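Local coordinates for protein NRPS (Penicillium fellutanum, PDB 6NKI) that belongs to a nonribosomal peptide synthetase (NRPS) and binds NADPH dihydro-nicotinamide-adenine-dinucleotide phosphate in a Rossmann-type domain of the male sterility family, at residues L41-D46 with N78-L83; V120-H125 with H285-A290. All coordinates share one frame; numbering follows the deposited sequence.

Interaction 1. Residues L41-D46 with N78-L83; sequences LLVDND and NDYRRL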
loop_
_atom_site.group_PDB
_atom_site.type_symbol
_atom_site.label_atom_id
_atom_site.label_comp_id
_atom_site.label_asym_id
_atom_site.label_seq_id
_atom_site.Cartn_x
_atom_site.Cartn_y
_atom_site.Cartn_z
ATOM N N LEU A 41 -1.579 11.166 13.482
ATOM C CA LEU A 41 -2.579 11.946 14.222
ATOM C C LEU A 41 -2.361 13.439 14.017
ATOM O O LEU A 41 -3.249 14.146 13.543
ATOM C CB LEU A 41 -2.541 11.606 15.712
ATOM C CG LEU A 41 -3.023 10.202 16.025
ATOM C CD1 LEU A 41 -2.703 9.874 17.457
ATOM C CD2 LEU A 41 -4.509 10.081 15.750
ATOM N N LEU A 42 -1.151 13.915 14.306
ATOM C CA LEU A 42 -0.812 15.325 14.160
ATOM C C LEU A 42 -1.130 15.878 12.763
ATOM O O LEU A 42 -1.346 17.087 12.624
ATOM C CB LEU A 42 0.671 15.517 14.495
ATOM C CG LEU A 42 1.081 15.659 15.970
ATOM C CD1 LEU A 42 0.789 14.428 16.773
ATOM C CD2 LEU A 42 2.555 15.940 16.083
ATOM N N VAL A 43 -1.178 15.043 11.719
ATOM C CA VAL A 43 -1.498 15.642 10.422
ATOM C C VAL A 43 -3.009 15.686 10.182
ATOM O O VAL A 43 -3.494 16.581 9.481
ATOM C CB VAL A 43 -0.754 14.949 9.253
ATOM C CG1 VAL A 43 0.763 15.012 9.470
ATOM C CG2 VAL A 43 -1.249 13.503 8.990
ATOM N N ASP A 44 -3.776 14.755 10.751
ATOM C CA ASP A 44 -5.226 14.832 10.634
ATOM C C ASP A 44 -5.729 16.155 11.203
ATOM O O ASP A 44 -5.181 16.687 12.173
ATOM C CB ASP A 44 -5.907 13.668 11.362
ATOM C CG ASP A 44 -7.434 13.672 11.182
ATOM O OD1 ASP A 44 -7.915 13.187 10.136
ATOM O OD2 ASP A 44 -8.156 14.197 12.060
ATOM N N ASN A 45 -6.793 16.686 10.594
ATOM C CA ASN A 45 -7.293 17.999 10.991
ATOM C C ASN A 45 -8.201 17.951 12.214
ATOM O O ASN A 45 -8.277 18.942 12.950
ATOM C CB ASN A 45 -8.033 18.664 9.826
ATOM C CG ASN A 45 -7.095 19.311 8.821
ATOM O OD1 ASN A 45 -6.155 20.013 9.199
ATOM N ND2 ASN A 45 -7.350 19.082 7.533
ATOM N N ASP A 46 -8.906 16.838 12.449
ATOM C CA ASP A 46 -9.841 16.812 13.574
ATOM C C ASP A 46 -9.127 16.829 14.919
ATOM O O ASP A 46 -9.639 17.417 15.879
ATOM C CB ASP A 46 -10.768 15.595 13.503
ATOM C CG ASP A 46 -11.894 15.773 12.510
ATOM O OD1 ASP A 46 -12.270 16.936 12.234
ATOM O OD2 ASP A 46 -12.425 14.751 12.030
ATOM N N ASN A 78 9.379 21.068 13.999
ATOM C CA ASN A 78 9.201 21.756 15.276
ATOM C C ASN A 78 7.814 22.372 15.397
ATOM O O ASN A 78 7.334 22.571 16.516
ATOM C CB ASN A 78 10.287 22.825 15.503
ATOM C CG ASN A 78 10.179 24.019 14.548
ATOM O OD1 ASN A 78 9.278 24.097 13.712
ATOM N ND2 ASN A 78 11.094 24.974 14.699
ATOM N N ASP A 79 7.159 22.668 14.272
ATOM C CA ASP A 79 5.776 23.133 14.281
ATOM C C ASP A 79 4.862 22.224 15.086
ATOM O O ASP A 79 3.801 22.668 15.539
ATOM C CB ASP A 79 5.276 23.255 12.834
ATOM C CG ASP A 79 3.817 23.650 12.750
ATOM O OD1 ASP A 79 3.486 24.789 13.148
ATOM O OD2 ASP A 79 3.003 22.828 12.270
ATOM N N TYR A 80 5.252 20.967 15.266
ATOM C CA TYR A 80 4.391 19.988 15.896
ATOM C C TYR A 80 4.454 20.026 17.413
ATOM O O TYR A 80 3.697 19.294 18.057
ATOM C CB TYR A 80 4.741 18.576 15.416
ATOM C CG TYR A 80 4.321 18.244 13.997
ATOM C CD1 TYR A 80 2.975 18.173 13.656
ATOM C CD2 TYR A 80 5.256 17.899 13.027
ATOM C CE1 TYR A 80 2.570 17.844 12.375
ATOM C CE2 TYR A 80 4.858 17.551 11.739
ATOM C CZ TYR A 80 3.513 17.528 11.427
ATOM O OH TYR A 80 3.083 17.184 10.173
ATOM N N ARG A 81 5.345 20.827 18.001
ATOM C CA ARG A 81 5.331 20.957 19.450
ATOM C C ARG A 81 3.985 21.475 19.946
ATOM O O ARG A 81 3.513 21.048 21.004
ATOM C CB ARG A 81 6.457 21.878 19.926
ATOM C CG ARG A 81 7.859 21.302 19.801
ATOM C CD ARG A 81 8.900 22.206 20.490
ATOM N NE ARG A 81 10.253 21.641 20.449
ATOM C CZ ARG A 81 11.183 21.973 19.555
ATOM N NH1 ARG A 81 10.925 22.895 18.637
ATOM N NH2 ARG A 81 12.377 21.396 19.593
ATOM N N ARG A 82 3.338 22.371 19.186
ATOM C CA ARG A 82 2.167 23.076 19.709
ATOM C C ARG A 82 0.929 22.193 19.825
ATOM O O ARG A 82 -0.094 22.657 20.341
ATOM C CB ARG A 82 1.829 24.286 18.840
ATOM C CG ARG A 82 1.259 23.925 17.479
ATOM C CD ARG A 82 0.932 25.183 16.717
ATOM N NE ARG A 82 2.137 25.871 16.287
ATOM C CZ ARG A 82 2.182 27.159 15.980
ATOM N NH1 ARG A 82 1.099 27.906 16.107
ATOM N NH2 ARG A 82 3.316 27.712 15.590
ATOM N N LEU A 83 0.994 20.947 19.353
ATOM C CA LEU A 83 -0.116 20.003 19.423
ATOM C C LEU A 83 0.102 18.898 20.444
ATOM O O LEU A 83 -0.777 18.046 20.630
ATOM C CB LEU A 83 -0.364 19.366 18.044
ATOM C CG LEU A 83 -1.395 19.947 17.084
ATOM C CD1 LEU A 83 -2.747 19.740 17.693
ATOM C CD2 LEU A 83 -1.164 21.421 16.789
#

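Interaction 2. Residues V120-H125 with H285-A290; sequences VDAIIH and HETLHA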
loop_
_atom_site.group_PDB
_atom_site.type_symbol
_atom_site.label_atom_id
_atom_site.label_comp_id
_atom_site.label_asym_id
_atom_site.label_seq_id
_atom_site.Cartn_x
_atom_site.Cartn_y
_atom_site.Cartn_z
ATOM N N VAL A 120 -11.070 13.869 26.958
ATOM C CA VAL A 120 -10.308 12.945 26.121
ATOM C C VAL A 120 -11.277 12.220 25.197
ATOM O O VAL A 120 -12.217 11.566 25.664
ATOM C CB VAL A 120 -9.500 11.939 26.959
ATOM C CG1 VAL A 120 -8.847 10.912 26.056
ATOM C CG2 VAL A 120 -8.450 12.661 27.778
ATOM N N ASP A 121 -11.031 12.323 23.886
ATOM C CA ASP A 121 -11.950 11.784 22.893
ATOM C C ASP A 121 -11.633 10.347 22.489
ATOM O O ASP A 121 -12.539 9.637 22.031
ATOM C CB ASP A 121 -11.971 12.687 21.647
ATOM C CG ASP A 121 -12.757 13.989 21.861
ATOM O OD1 ASP A 121 -13.759 13.983 22.613
ATOM O OD2 ASP A 121 -12.364 15.020 21.266
ATOM N N ALA A 122 -10.390 9.896 22.645
ATOM C CA ALA A 122 -10.018 8.546 22.210
ATOM C C ALA A 122 -8.639 8.205 22.738
ATOM O O ALA A 122 -7.815 9.089 22.987
ATOM C CB ALA A 122 -10.028 8.403 20.683
ATOM N N ILE A 123 -8.394 6.923 22.934
ATOM C CA ILE A 123 -7.055 6.530 23.334
ATOM C C ILE A 123 -6.616 5.334 22.517
ATOM O O ILE A 123 -7.421 4.475 22.141
ATOM C CB ILE A 123 -6.936 6.227 24.843
ATOM C CG1 ILE A 123 -7.807 5.052 25.235
ATOM C CG2 ILE A 123 -7.327 7.437 25.699
ATOM C CD1 ILE A 123 -7.718 4.771 26.698
ATOM N N ILE A 124 -5.326 5.309 22.215
ATOM C CA ILE A 124 -4.689 4.183 21.547
ATOM C C ILE A 124 -3.643 3.631 22.500
ATOM O O ILE A 124 -2.684 4.332 22.855
ATOM C CB ILE A 124 -4.042 4.592 20.213
ATOM C CG1 ILE A 124 -5.094 5.076 19.216
ATOM C CG2 ILE A 124 -3.301 3.425 19.645
ATOM C CD1 ILE A 124 -5.344 6.564 19.248
ATOM N N HIS A 125 -3.822 2.398 22.917
ATOM C CA HIS A 125 -2.854 1.776 23.804
ATOM C C HIS A 125 -1.889 0.976 22.933
ATOM O O HIS A 125 -2.152 -0.177 22.585
ATOM C CB HIS A 125 -3.546 0.948 24.889
ATOM C CG HIS A 125 -2.598 0.336 25.865
ATOM N ND1 HIS A 125 -2.230 -0.989 25.813
ATOM C CD2 HIS A 125 -1.885 0.881 26.876
ATOM C CE1 HIS A 125 -1.370 -1.249 26.781
ATOM N NE2 HIS A 125 -1.144 -0.130 27.444
ATOM N N HIS A 285 -7.795 5.274 11.418
ATOM C CA HIS A 285 -9.160 5.259 10.839
ATOM C C HIS A 285 -10.101 4.484 11.756
ATOM O O HIS A 285 -11.220 4.943 11.973
ATOM C CB HIS A 285 -9.152 4.639 9.442
ATOM C CG HIS A 285 -10.512 4.283 8.950
ATOM N ND1 HIS A 285 -11.303 5.178 8.275
ATOM C CD2 HIS A 285 -11.220 3.141 9.036
ATOM C CE1 HIS A 285 -12.436 4.601 7.957
ATOM N NE2 HIS A 285 -12.414 3.357 8.418
ATOM N N GLU A 286 -9.639 3.355 12.279
ATOM C CA GLU A 286 -10.481 2.506 13.156
ATOM C C GLU A 286 -10.857 3.270 14.426
ATOM O O GLU A 286 -11.996 3.128 14.870
ATOM C CB GLU A 286 -9.758 1.204 13.484
ATOM C CG GLU A 286 -9.926 0.166 12.400
ATOM C CD GLU A 286 -11.333 0.130 11.839
ATOM O OE1 GLU A 286 -12.244 0.548 12.554
ATOM O OE2 GLU A 286 -11.507 -0.309 10.691
ATOM N N THR A 287 -9.940 4.048 14.993
ATOM C CA THR A 287 -10.290 4.769 16.239
ATOM C C THR A 287 -10.883 6.150 15.948
ATOM O O THR A 287 -11.264 6.806 16.912
ATOM C CB THR A 287 -9.090 4.891 17.182
ATOM O OG1 THR A 287 -9.562 5.400 18.424
ATOM C CG2 THR A 287 -7.978 5.755 16.633
ATOM N N LEU A 288 -10.946 6.598 14.695
ATOM C CA LEU A 288 -11.487 7.968 14.494
ATOM C C LEU A 288 -12.649 8.043 13.505
ATOM O O LEU A 288 -13.470 8.938 13.671
ATOM C CB LEU A 288 -10.369 8.890 14.011
ATOM C CG LEU A 288 -9.447 9.443 15.087
ATOM C CD1 LEU A 288 -8.714 10.664 14.566
ATOM C CD2 LEU A 288 -10.231 9.792 16.333
ATOM N N HIS A 289 -12.668 7.231 12.454
ATOM C CA HIS A 289 -13.746 7.441 11.451
ATOM C C HIS A 289 -14.500 6.163 11.092
ATOM O O HIS A 289 -15.090 6.142 10.018
ATOM C CB HIS A 289 -13.171 8.093 10.193
ATOM C CG HIS A 289 -12.579 9.441 10.413
ATOM N ND1 HIS A 289 -11.230 9.642 10.531
ATOM C CD2 HIS A 289 -13.148 10.656 10.526
ATOM C CE1 HIS A 289 -10.988 10.922 10.704
ATOM N NE2 HIS A 289 -12.145 11.563 10.704
ATOM N N ALA A 290 -14.461 5.123 11.914
ATOM C CA ALA A 290 -15.209 3.921 11.491
ATOM C C ALA A 290 -16.337 3.638 12.479
ATOM O O ALA A 290 -16.049 3.456 13.670
ATOM C CB ALA A 290 -14.279 2.749 11.381
#

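Interaction 1. Residues L41-D46 with N78-L83
L42 packs obliquely on the CD1/CE1 side of the Y80 ring: CD2 of L42 is 3.3 Å from CD1 of Y80, and CB of L42 is 3.7 Å from CE1 of Y80. The leucine crosses the ring at a slant and also reaches back to its root, where its CD2 is 3.5 Å from CB of Y80. Both first torsions set CG anti to the carbonyl carbon (chi1 -83° for L42, -73° for Y80), which sends the two groups into the space between helix 32-43 and the 3-10 segment 78-83. At the far end of the phenol, V43 CG1 stands 3.3 Å from Y80 OH, so the ring spans two consecutive residues of the helix's last turn. L83 adds a looser touch, its CB 4.5 Å from CG of L42. Beyond the contact, L83 pairs through its backbone with V50, which ties the 3-10 segment to the neighbouring strand 47-54. The cross-segment pairs are dispersive rather than directional, consistent with apolar packing that covers L42 while V43 stays exposed at the surface of the Rossmann-type domain.

Interaction 2. Residues V120-H125 with H285-A290
T287 meets the strand through both branches of its side chain, and the apolar branch makes the hydrophobic part of the contact. Its CG2 lies 3.8 Å from CD1 of I124 and 3.9 Å from CG1 of the same residue, the two side chains passing each other at a slant. I124 leaves the backbone without aiming at the helix; its CG1 arm, anti to the carbonyl carbon (chi1 -64°), is what carries the tip across.

The hydroxyl branch faces A122, with OG1 of T287 3.8 Å from CB of A122. This is van der Waals contact with a methyl group, not a polar bond. The small alanine sits where the backbones come nearest, the CA atoms of A122 and T287 being 7.1 Å apart.

Strand 122-125 is central in the parallel sheet of a Rossmann-type domain, where the order 3-2-1-4-5-6-7 places it between 22-27 and 162-166. Helix 276-288 packs its final turn on one face of that sheet, T287 also touching A162 and T164 of the adjoining strand. I123 points away from this helix and touches I150 and L154 of helix 136-156, so the strand is covered by a helix on each face. I124 is about 9 Å, side chain to ligand, from the bound NADPH dihydro-nicotinamide-adenine-dinucleotide phosphate.

Backbone hydrogen bonds shape the two partners separately. H285 O accepts from H289 N at 2.8 Å and from L288 N at 3.2 Å. On the strand, A122 pairs with F25, while I123 pairs with A162 and T164.

Interaction 2 is buried, all four touching residues being inside the fold, whereas interaction 1 is partly buried at the periphery, its centre about 22 Å from that of the chain against about 17 Å. Both are helix ends meeting another element of one Rossmann-type domain, but by different chemistry: an aromatic ring against aliphatic branches in 41-46 with 78-83, and a threonine's methyl and hydroxyl against an isoleucine and an alanine of a central strand in 120-125 with 285-290. Strand 22-27 borders both, L24 touching L41 and L26 touching I124. About 16 Å apart at their centres, the contacts meet directly where D46 OD2 approaches H289 NE2 at 3.5 Å, a weak hydrogen bond.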